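Long-range contacts in glycoside Hydrolase Family 43_12 (Metagenome, PDB 7JVH), which probably hydrolyses glycosidic bonds in arabinose- or xylose-containing plant polysaccharides or their fragments, as a glycosidase of family GH43: residues A[52-57]-A[335-340]; A[486-491]-A[499-504]; A[204-209]-A[271-276]. All coordinates share one frame; numbering follows the deposited sequence.

Contact 1: residues A[52-57]-A[335-340]; sequences FYSPIL and ETFMLP
S54 meets strand 335-342 through its hydroxyl: OG lies anti to its own backbone N (chi1 -169°) and takes the amide hydrogen of M338, a selenomethionine, over 3.2 Å from N to OG in an almost straight bond. The peptide bond into P55 is cis, and the P55 and F337 side chains point the same way, with the proline lying over one face of the F337 ring. CB of P55 sits nearly over the centre of the F337 ring, 3.9 Å from its centroid, in a CH-pi contact, while CD closes on CE2 of F337 at 3.8 Å. CG of P55 brushes the carboxylate of E335, whose oxygens are already engaged by G59 N and R323. A serine in place of F337 would probably leave P55 without the flat surface under its ring and open a gap beside F319, whose ring also meets F337. All this fastens 52-57, which comes before the first blade of the GH43 five-bladed propeller, to the third strand of the last blade, residues 335-342. I56 turns CG1 in between its backbone N and carbonyl carbon (chi1 68°), which brings CD1 to 3.7 Å from CB of M338 and also against CG2 of T336. Here the pairing is bulged in the classic way: I56 and L57 both face T336, whose carbonyl O receives two weak bonds, from I56 N at 3.0 Å and from L57 N at 3.3 Å. L57 answers with its own O, weakly bonded to T336 N. The L57 side chain lies beside that of T336 and points the same way, L57 CD1 3.6 Å from T336 OG1, a hydroxyl hydrogen-bonded to Y61 O and N77 ND2.

Contact 2: residues A[486-491]-A[499-504]; sequences LEKTVR and KTEIVA
K488 and E501 stand side by side on one face of the sheet and point the same way, the lysine stretched out beyond CG. Their charged ends form a long salt bridge, K488 NZ to E501 OE2 4.0 Å, and OE2 comes closer still to the lysine CE. V503 crosses the base of K488 at about a right angle, V503 CG2 set against K488 CG at 3.6 Å; the lysine CG is held between backbone N and carbonyl carbon (chi1 65°), which turns the stem of the chain to this methyl. On its other branch, V503 CG1 meets L486 CD2 at 4.0 Å. Both segments belong to one beta hairpin, strands 482-489 and 501-507, the second an outermost strand of the six-stranded antiparallel sheet in the concanavalin A-like C-terminal domain. A classic bulge interrupts the ladder: V503 and A504 both face L486, whose O accepts V503 N at 2.8 Å and, weakly, A504 N. Past the bulge the pairing is regular, with K488 and E501 exchanging two backbone hydrogen bonds. On the other face E487 slants across I502 and T500, its aliphatic CB 3.9 Å from the T500 methyl CG2; its OE1 is hydrogen-bonded to a glycerol, probably from the crystallisation liquor. Farther toward the hairpin loop, T489 and T500 cross obliquely and join hydroxyls, T489 OG1 to T500 OG1 2.8 Å, either one able to donate. At the bulge, V503 and A504 also touch L543 and I539 of strand 536-544.

Contact 3: residues A[204-209]-A[271-276]; sequences IKIWEY and DNIYGP
I206 carries this contact with both of its branches. Its CG2 methyl lies 3.7 Å from CD1 of Y274, approaching the ring obliquely, while CD1 reaches CG1 of I273 at 3.7 Å. The reach of CD1 comes from a fully extended chain, with CG1 anti to the backbone N (chi1 -169°) and CD1 continuing in line. Y274 slides past I206 so that OH ends 3.7 Å from CB of E208; the two side chains cross at about a right angle, the carboxylate plane turned 64° from the ring. That hydroxyl is bonded to T220 O, and T220 OG1 holds the E208 backbone N, so one residue of the neighbouring strand 215-226 serves both. Behind the tyrosine the loop is shaped by a type I turn over 272-275, closed by G275 N to N272 O at 2.7 Å. N272 OD1 adds a weak bond to Y274 N, which makes an Asx turn at the start of the same turn. G275 has no side chain, and a CB there would run into that of N272. Further out, K222 NZ grips Y274 O, and I273 is bedded on F177, Y185 and Y250. Such a loop, linking the third and fourth strands of one blade and lying against the third strand of the preceding blade, is part of the interface between neighbouring blades of the GH43 five-bladed beta-propeller.

Overall arrangement
From the N terminus, 52-57 comes first, ahead of the propeller blades, and contact 1 closes on it only when the chain reaches the last blade at 335-340, so that its loop spans nearly the whole propeller. Contact 3 is nested inside that loop, joining the third and fourth blades in sequence, its centre 31 Å from that of contact 1. Contact 2 follows in series: a local hairpin in the C-terminal domain with only seven residues between its segments. It lies on the opposite side of the chain's centre from contact 3, their centres 52 Å apart. None of the three crosses or touches another.

Contact 1: residues A[52-57]-A[335-340]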
loop_
_atom_site.group_PDB
_atom_site.type_symbol
_atom_site.label_atom_id
_atom_site.label_comp_id
_atom_site.label_asym_id
_atom_site.label_seq_id
_atom_site.Cartn_x
_atom_site.Cartn_y
_atom_site.Cartn_z
ATOM N N PHE A 52 -1.370 17.961 -12.682
ATOM C CA PHE A 52 -1.431 16.509 -12.388
ATOM C C PHE A 52 -2.199 16.322 -11.088
ATOM O O PHE A 52 -2.320 17.264 -10.326
ATOM C CB PHE A 52 -0.050 15.865 -12.309
ATOM C CG PHE A 52 0.736 16.128 -11.052
ATOM C CD1 PHE A 52 1.301 17.364 -10.816
ATOM C CD2 PHE A 52 0.943 15.133 -10.117
ATOM C CE1 PHE A 52 2.053 17.597 -9.682
ATOM C CE2 PHE A 52 1.673 15.380 -8.972
ATOM C CZ PHE A 52 2.225 16.612 -8.754
ATOM N N TYR A 53 -2.771 15.139 -10.913
ATOM C CA TYR A 53 -3.484 14.775 -9.697
ATOM C C TYR A 53 -2.523 14.186 -8.660
ATOM O O TYR A 53 -1.656 13.381 -9.002
ATOM C CB TYR A 53 -4.587 13.764 -10.028
ATOM C CG TYR A 53 -5.727 14.325 -10.875
ATOM C CD1 TYR A 53 -6.419 15.462 -10.474
ATOM C CD2 TYR A 53 -6.135 13.698 -12.051
ATOM C CE1 TYR A 53 -7.472 15.955 -11.203
ATOM C CE2 TYR A 53 -7.191 14.190 -12.796
ATOM C CZ TYR A 53 -7.853 15.324 -12.370
ATOM O OH TYR A 53 -8.892 15.856 -13.090
ATOM N N SER A 54 -2.817 14.642 -7.448
ATOM C CA SER A 54 -2.225 14.251 -6.158
ATOM C C SER A 54 -3.352 13.859 -5.205
ATOM O O SER A 54 -4.140 14.683 -4.796
ATOM C CB SER A 54 -1.361 15.303 -5.579
ATOM O OG SER A 54 -0.645 14.784 -4.486
ATOM N N PRO A 55 -3.256 12.444 -4.748
ATOM C CA PRO A 55 -2.166 11.461 -4.743
ATOM C C PRO A 55 -1.740 10.860 -6.081
ATOM O O PRO A 55 -2.578 10.516 -6.916
ATOM C CB PRO A 55 -2.746 10.342 -3.878
ATOM C CG PRO A 55 -4.215 10.419 -4.082
ATOM C CD PRO A 55 -4.502 11.895 -4.190
ATOM N N ILE A 56 -0.433 10.699 -6.253
ATOM C CA ILE A 56 0.145 10.150 -7.509
ATOM C C ILE A 56 -0.065 8.644 -7.560
ATOM O O ILE A 56 0.013 8.099 -8.643
ATOM C CB ILE A 56 1.623 10.537 -7.652
ATOM C CG1 ILE A 56 2.496 9.844 -6.608
ATOM C CG2 ILE A 56 1.767 12.044 -7.594
ATOM C CD1 ILE A 56 3.665 10.676 -6.162
ATOM N N LEU A 57 -0.198 8.010 -6.402
ATOM C CA LEU A 57 -0.559 6.594 -6.316
ATOM C C LEU A 57 -1.835 6.505 -5.512
ATOM O O LEU A 57 -1.850 6.768 -4.329
ATOM C CB LEU A 57 0.536 5.763 -5.666
ATOM C CG LEU A 57 1.944 5.798 -6.241
ATOM C CD1 LEU A 57 2.892 5.012 -5.346
ATOM C CD2 LEU A 57 1.974 5.242 -7.649
ATOM N N GLU A 335 -2.641 6.618 0.843
ATOM C CA GLU A 335 -2.151 6.795 -0.518
ATOM C C GLU A 335 -0.895 7.659 -0.533
ATOM O O GLU A 335 -0.608 8.355 0.456
ATOM C CB GLU A 335 -3.246 7.444 -1.353
ATOM C CG GLU A 335 -4.599 6.766 -1.171
ATOM C CD GLU A 335 -5.702 7.396 -1.979
ATOM O OE1 GLU A 335 -6.277 8.370 -1.520
ATOM O OE2 GLU A 335 -6.010 6.877 -3.064
ATOM N N THR A 336 -0.109 7.510 -1.594
ATOM C CA THR A 336 1.145 8.272 -1.760
ATOM C C THR A 336 0.853 9.614 -2.413
ATOM O O THR A 336 0.571 9.634 -3.592
ATOM C CB THR A 336 2.100 7.574 -2.718
ATOM O OG1 THR A 336 2.502 6.380 -2.069
ATOM C CG2 THR A 336 3.321 8.407 -3.015
ATOM N N PHE A 337 0.952 10.686 -1.643
ATOM C CA PHE A 337 0.723 12.049 -2.153
ATOM C C PHE A 337 2.063 12.697 -2.435
ATOM O O PHE A 337 3.065 12.249 -1.929
ATOM C CB PHE A 337 0.128 12.922 -1.061
ATOM C CG PHE A 337 -1.316 12.633 -0.779
ATOM C CD1 PHE A 337 -1.696 11.428 -0.229
ATOM C CD2 PHE A 337 -2.286 13.565 -1.072
ATOM C CE1 PHE A 337 -3.025 11.170 0.031
ATOM C CE2 PHE A 337 -3.613 13.305 -0.803
ATOM C CZ PHE A 337 -3.978 12.107 -0.255
HETATM N N MSE A 338 2.076 13.772 -3.215
HETATM C CA MSE A 338 3.346 14.486 -3.462
HETATM C C MSE A 338 3.119 15.985 -3.341
HETATM O O MSE A 338 1.974 16.401 -3.428
HETATM C CB MSE A 338 3.977 14.120 -4.799
HETATM C CG MSE A 338 5.469 14.258 -4.772
HETATM SE SE MSE A 338 6.257 14.110 -6.502
HETATM C CE MSE A 338 7.365 12.587 -6.797
ATOM N N LEU A 339 4.193 16.732 -3.100
ATOM C CA LEU A 339 4.168 18.206 -2.951
ATOM C C LEU A 339 5.560 18.733 -3.300
ATOM O O LEU A 339 6.521 18.000 -3.121
ATOM C CB LEU A 339 3.850 18.542 -1.498
ATOM C CG LEU A 339 2.384 18.694 -1.124
ATOM C CD1 LEU A 339 2.251 19.234 0.280
ATOM C CD2 LEU A 339 1.673 19.600 -2.096
ATOM N N PRO A 340 5.713 19.966 -3.811
ATOM C CA PRO A 340 7.021 20.513 -4.107
ATOM C C PRO A 340 7.646 20.950 -2.778
ATOM O O PRO A 340 6.929 21.321 -1.901
ATOM C CB PRO A 340 6.712 21.734 -4.977
ATOM C CG PRO A 340 5.266 21.597 -5.327
ATOM C CD PRO A 340 4.654 20.890 -4.148
#

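Contact 2: residues A[486-491]-A[499-504]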
loop_
_atom_site.group_PDB
_atom_site.type_symbol
_atom_site.label_atom_id
_atom_site.label_comp_id
_atom_site.label_asym_id
_atom_site.label_seq_id
_atom_site.Cartn_x
_atom_site.Cartn_y
_atom_site.Cartn_z
ATOM N N LEU A 486 -24.315 -14.838 -2.658
ATOM C CA LEU A 486 -23.728 -13.631 -2.139
ATOM C C LEU A 486 -23.590 -13.806 -0.619
ATOM O O LEU A 486 -24.582 -14.058 0.075
ATOM C CB LEU A 486 -24.600 -12.426 -2.463
ATOM C CG LEU A 486 -24.108 -11.027 -2.089
ATOM C CD1 LEU A 486 -22.832 -10.637 -2.797
ATOM C CD2 LEU A 486 -25.209 -10.021 -2.416
ATOM N N GLU A 487 -22.352 -13.679 -0.124
ATOM C CA GLU A 487 -22.039 -13.828 1.280
ATOM C C GLU A 487 -21.299 -12.618 1.800
ATOM O O GLU A 487 -20.488 -12.011 1.088
ATOM C CB GLU A 487 -21.175 -15.065 1.497
ATOM C CG GLU A 487 -21.954 -16.388 1.477
ATOM C CD GLU A 487 -21.051 -17.594 1.347
ATOM O OE1 GLU A 487 -19.874 -17.441 0.922
ATOM O OE2 GLU A 487 -21.518 -18.701 1.670
ATOM N N LYS A 488 -21.583 -12.267 3.059
ATOM C CA LYS A 488 -20.795 -11.300 3.810
ATOM C C LYS A 488 -20.202 -11.965 5.060
ATOM O O LYS A 488 -20.765 -12.923 5.610
ATOM C CB LYS A 488 -21.656 -10.114 4.218
ATOM C CG LYS A 488 -22.765 -10.450 5.193
ATOM C CD LYS A 488 -23.524 -9.217 5.607
ATOM C CE LYS A 488 -24.544 -9.521 6.674
ATOM N NZ LYS A 488 -25.160 -8.230 7.064
ATOM N N THR A 489 -19.049 -11.442 5.488
ATOM C CA THR A 489 -18.469 -11.712 6.793
ATOM C C THR A 489 -18.068 -10.365 7.354
ATOM O O THR A 489 -17.324 -9.636 6.717
ATOM C CB THR A 489 -17.244 -12.637 6.705
ATOM O OG1 THR A 489 -17.618 -13.870 6.065
ATOM C CG2 THR A 489 -16.697 -12.961 8.111
ATOM N N VAL A 490 -18.571 -10.049 8.551
ATOM C CA VAL A 490 -18.398 -8.757 9.200
ATOM C C VAL A 490 -17.774 -8.930 10.593
ATOM O O VAL A 490 -18.354 -9.604 11.441
ATOM C CB VAL A 490 -19.763 -8.057 9.354
ATOM C CG1 VAL A 490 -19.570 -6.626 9.854
ATOM C CG2 VAL A 490 -20.541 -8.081 8.033
ATOM N N ARG A 491 -16.601 -8.318 10.819
ATOM C CA ARG A 491 -15.946 -8.296 12.143
ATOM C C ARG A 491 -15.330 -6.936 12.467
ATOM O O ARG A 491 -14.250 -6.608 11.974
ATOM C CB ARG A 491 -14.852 -9.368 12.259
ATOM C CG ARG A 491 -14.199 -9.429 13.662
ATOM C CD ARG A 491 -13.028 -10.395 13.732
ATOM N NE ARG A 491 -11.972 -9.977 12.839
ATOM C CZ ARG A 491 -10.996 -10.749 12.360
ATOM N NH1 ARG A 491 -10.896 -12.032 12.706
ATOM N NH2 ARG A 491 -10.120 -10.196 11.505
ATOM N N LYS A 499 -19.225 -14.511 11.833
ATOM C CA LYS A 499 -19.968 -15.567 11.162
ATOM C C LYS A 499 -20.370 -15.149 9.751
ATOM O O LYS A 499 -20.990 -14.121 9.559
ATOM C CB LYS A 499 -21.189 -15.965 11.996
ATOM C CG LYS A 499 -21.903 -17.221 11.544
ATOM C CD LYS A 499 -20.985 -18.398 11.265
ATOM C CE LYS A 499 -21.804 -19.591 10.753
ATOM N NZ LYS A 499 -22.808 -20.089 11.739
ATOM N N THR A 500 -19.988 -15.970 8.765
ATOM C CA THR A 500 -20.352 -15.757 7.380
ATOM C C THR A 500 -21.856 -15.945 7.242
ATOM O O THR A 500 -22.404 -16.925 7.718
ATOM C CB THR A 500 -19.602 -16.707 6.432
ATOM O OG1 THR A 500 -18.178 -16.537 6.611
ATOM C CG2 THR A 500 -19.978 -16.413 4.964
ATOM N N GLU A 501 -22.516 -14.972 6.603
ATOM C CA GLU A 501 -23.951 -14.999 6.334
ATOM C C GLU A 501 -24.204 -14.951 4.845
ATOM O O GLU A 501 -23.478 -14.280 4.117
ATOM C CB GLU A 501 -24.635 -13.805 6.977
ATOM C CG GLU A 501 -24.457 -13.693 8.481
ATOM C CD GLU A 501 -25.417 -12.652 9.066
ATOM O OE1 GLU A 501 -26.623 -12.984 9.216
ATOM O OE2 GLU A 501 -24.978 -11.496 9.345
ATOM N N ILE A 502 -25.234 -15.678 4.397
ATOM C CA ILE A 502 -25.714 -15.598 3.030
ATOM C C ILE A 502 -26.645 -14.390 2.958
ATOM O O ILE A 502 -27.699 -14.375 3.597
ATOM C CB ILE A 502 -26.480 -16.865 2.596
ATOM C CG1 ILE A 502 -25.533 -18.072 2.533
ATOM C CG2 ILE A 502 -27.145 -16.651 1.241
ATOM C CD1 ILE A 502 -26.264 -19.397 2.385
ATOM N N VAL A 503 -26.233 -13.379 2.187
ATOM C CA VAL A 503 -27.024 -12.178 1.967
ATOM C C VAL A 503 -28.145 -12.455 0.963
ATOM O O VAL A 503 -29.284 -12.055 1.178
ATOM C CB VAL A 503 -26.156 -11.009 1.442
ATOM C CG1 VAL A 503 -27.021 -9.802 1.134
ATOM C CG2 VAL A 503 -25.079 -10.644 2.453
ATOM N N ALA A 504 -27.797 -13.145 -0.133
ATOM C CA ALA A 504 -28.695 -13.461 -1.222
ATOM C C ALA A 504 -28.251 -14.736 -1.946
ATOM O O ALA A 504 -27.101 -15.169 -1.828
ATOM C CB ALA A 504 -28.752 -12.313 -2.211
#

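Contact 3: residues A[204-209]-A[271-276]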
loop_
_atom_site.group_PDB
_atom_site.type_symbol
_atom_site.label_atom_id
_atom_site.label_comp_id
_atom_site.label_asym_id
_atom_site.label_seq_id
_atom_site.Cartn_x
_atom_site.Cartn_y
_atom_site.Cartn_z
ATOM N N ILE A 204 13.582 8.106 18.648
ATOM C CA ILE A 204 14.412 7.921 17.475
ATOM C C ILE A 204 15.820 7.560 17.947
ATOM O O ILE A 204 16.413 8.265 18.765
ATOM C CB ILE A 204 14.470 9.171 16.586
ATOM C CG1 ILE A 204 13.057 9.590 16.156
ATOM C CG2 ILE A 204 15.373 8.926 15.387
ATOM C CD1 ILE A 204 12.251 8.513 15.465
ATOM N N LYS A 205 16.329 6.450 17.404
ATOM C CA LYS A 205 17.595 5.880 17.768
ATOM C C LYS A 205 18.442 5.780 16.522
ATOM O O LYS A 205 17.940 5.429 15.472
ATOM C CB LYS A 205 17.375 4.484 18.357
ATOM C CG LYS A 205 18.637 3.862 18.955
ATOM C CD LYS A 205 18.327 2.630 19.785
ATOM C CE LYS A 205 17.604 3.007 21.077
ATOM N NZ LYS A 205 17.182 1.818 21.845
ATOM N N ILE A 206 19.741 6.077 16.659
ATOM C CA ILE A 206 20.696 5.963 15.563
ATOM C C ILE A 206 21.794 4.960 15.915
ATOM O O ILE A 206 22.150 4.803 17.082
ATOM C CB ILE A 206 21.288 7.337 15.190
ATOM C CG1 ILE A 206 22.069 7.251 13.879
ATOM C CG2 ILE A 206 22.175 7.892 16.305
ATOM C CD1 ILE A 206 22.423 8.624 13.317
ATOM N N TRP A 207 22.294 4.266 14.885
ATOM C CA TRP A 207 23.370 3.281 14.983
ATOM C C TRP A 207 24.345 3.541 13.858
ATOM O O TRP A 207 23.932 3.904 12.764
ATOM C CB TRP A 207 22.843 1.869 14.749
ATOM C CG TRP A 207 21.858 1.350 15.732
ATOM C CD1 TRP A 207 20.524 1.599 15.762
ATOM C CD2 TRP A 207 22.119 0.430 16.800
ATOM N NE1 TRP A 207 19.936 0.912 16.787
ATOM C CE2 TRP A 207 20.890 0.191 17.450
ATOM C CE3 TRP A 207 23.272 -0.200 17.284
ATOM C CZ2 TRP A 207 20.780 -0.651 18.563
ATOM C CZ3 TRP A 207 23.160 -1.045 18.388
ATOM C CH2 TRP A 207 21.923 -1.250 19.022
ATOM N N GLU A 208 25.632 3.315 14.117
ATOM C CA GLU A 208 26.624 3.181 13.060
ATOM C C GLU A 208 26.362 1.836 12.383
ATOM O O GLU A 208 25.954 0.874 13.037
ATOM C CB GLU A 208 28.050 3.242 13.622
ATOM C CG GLU A 208 29.131 3.482 12.568
ATOM C CD GLU A 208 30.511 3.754 13.185
ATOM O OE1 GLU A 208 30.569 4.209 14.350
ATOM O OE2 GLU A 208 31.544 3.525 12.507
ATOM N N TYR A 209 26.588 1.782 11.066
ATOM C CA TYR A 209 26.261 0.618 10.247
ATOM C C TYR A 209 27.527 0.113 9.581
ATOM O O TYR A 209 28.345 0.897 9.108
ATOM C CB TYR A 209 25.203 1.000 9.202
ATOM C CG TYR A 209 24.617 -0.133 8.362
ATOM C CD1 TYR A 209 23.522 -0.882 8.809
ATOM C CD2 TYR A 209 25.117 -0.411 7.092
ATOM C CE1 TYR A 209 22.976 -1.894 8.026
ATOM C CE2 TYR A 209 24.575 -1.418 6.301
ATOM C CZ TYR A 209 23.507 -2.158 6.768
ATOM O OH TYR A 209 22.970 -3.164 5.978
ATOM N N ASP A 271 24.732 19.590 13.959
ATOM C CA ASP A 271 26.053 19.847 13.387
ATOM C C ASP A 271 26.905 18.584 13.258
ATOM O O ASP A 271 28.001 18.627 12.700
ATOM C CB ASP A 271 26.802 20.883 14.223
ATOM C CG ASP A 271 26.117 22.244 14.219
ATOM O OD1 ASP A 271 25.536 22.661 13.189
ATOM O OD2 ASP A 271 26.156 22.918 15.260
ATOM N N ASN A 272 26.387 17.468 13.784
ATOM C CA ASN A 272 27.077 16.178 13.847
ATOM C C ASN A 272 26.065 15.022 13.771
ATOM O O ASN A 272 24.928 15.149 14.248
ATOM C CB ASN A 272 27.924 16.141 15.131
ATOM C CG ASN A 272 28.304 14.740 15.578
ATOM O OD1 ASN A 272 27.555 14.093 16.304
ATOM N ND2 ASN A 272 29.507 14.298 15.221
ATOM N N ILE A 273 26.473 13.900 13.167
ATOM C CA ILE A 273 25.559 12.784 12.930
ATOM C C ILE A 273 24.853 12.306 14.209
ATOM O O ILE A 273 23.669 11.969 14.175
ATOM C CB ILE A 273 26.263 11.592 12.238
ATOM C CG1 ILE A 273 25.248 10.491 11.863
ATOM C CG2 ILE A 273 27.350 10.993 13.124
ATOM C CD1 ILE A 273 24.133 10.978 10.959
ATOM N N TYR A 274 25.604 12.267 15.319
ATOM C CA TYR A 274 25.089 11.926 16.651
ATOM C C TYR A 274 24.660 13.185 17.401
ATOM O O TYR A 274 24.028 13.101 18.456
ATOM C CB TYR A 274 26.175 11.241 17.491
ATOM C CG TYR A 274 26.492 9.813 17.113
ATOM C CD1 TYR A 274 25.619 8.786 17.443
ATOM C CD2 TYR A 274 27.678 9.482 16.462
ATOM C CE1 TYR A 274 25.899 7.469 17.129
ATOM C CE2 TYR A 274 27.973 8.171 16.128
ATOM C CZ TYR A 274 27.079 7.163 16.467
ATOM O OH TYR A 274 27.358 5.844 16.143
ATOM N N GLY A 275 25.041 14.346 16.848
ATOM C CA GLY A 275 25.119 15.615 17.568
ATOM C C GLY A 275 23.705 15.909 18.037
ATOM O O GLY A 275 22.765 15.284 17.542
ATOM N N PRO A 276 23.513 16.843 18.995
ATOM C CA PRO A 276 22.167 17.144 19.481
ATOM C C PRO A 276 21.308 17.616 18.307
ATOM O O PRO A 276 21.735 18.480 17.554
ATOM C CB PRO A 276 22.391 18.237 20.531
ATOM C CG PRO A 276 23.777 18.740 20.309
ATOM C CD PRO A 276 24.556 17.672 19.606
#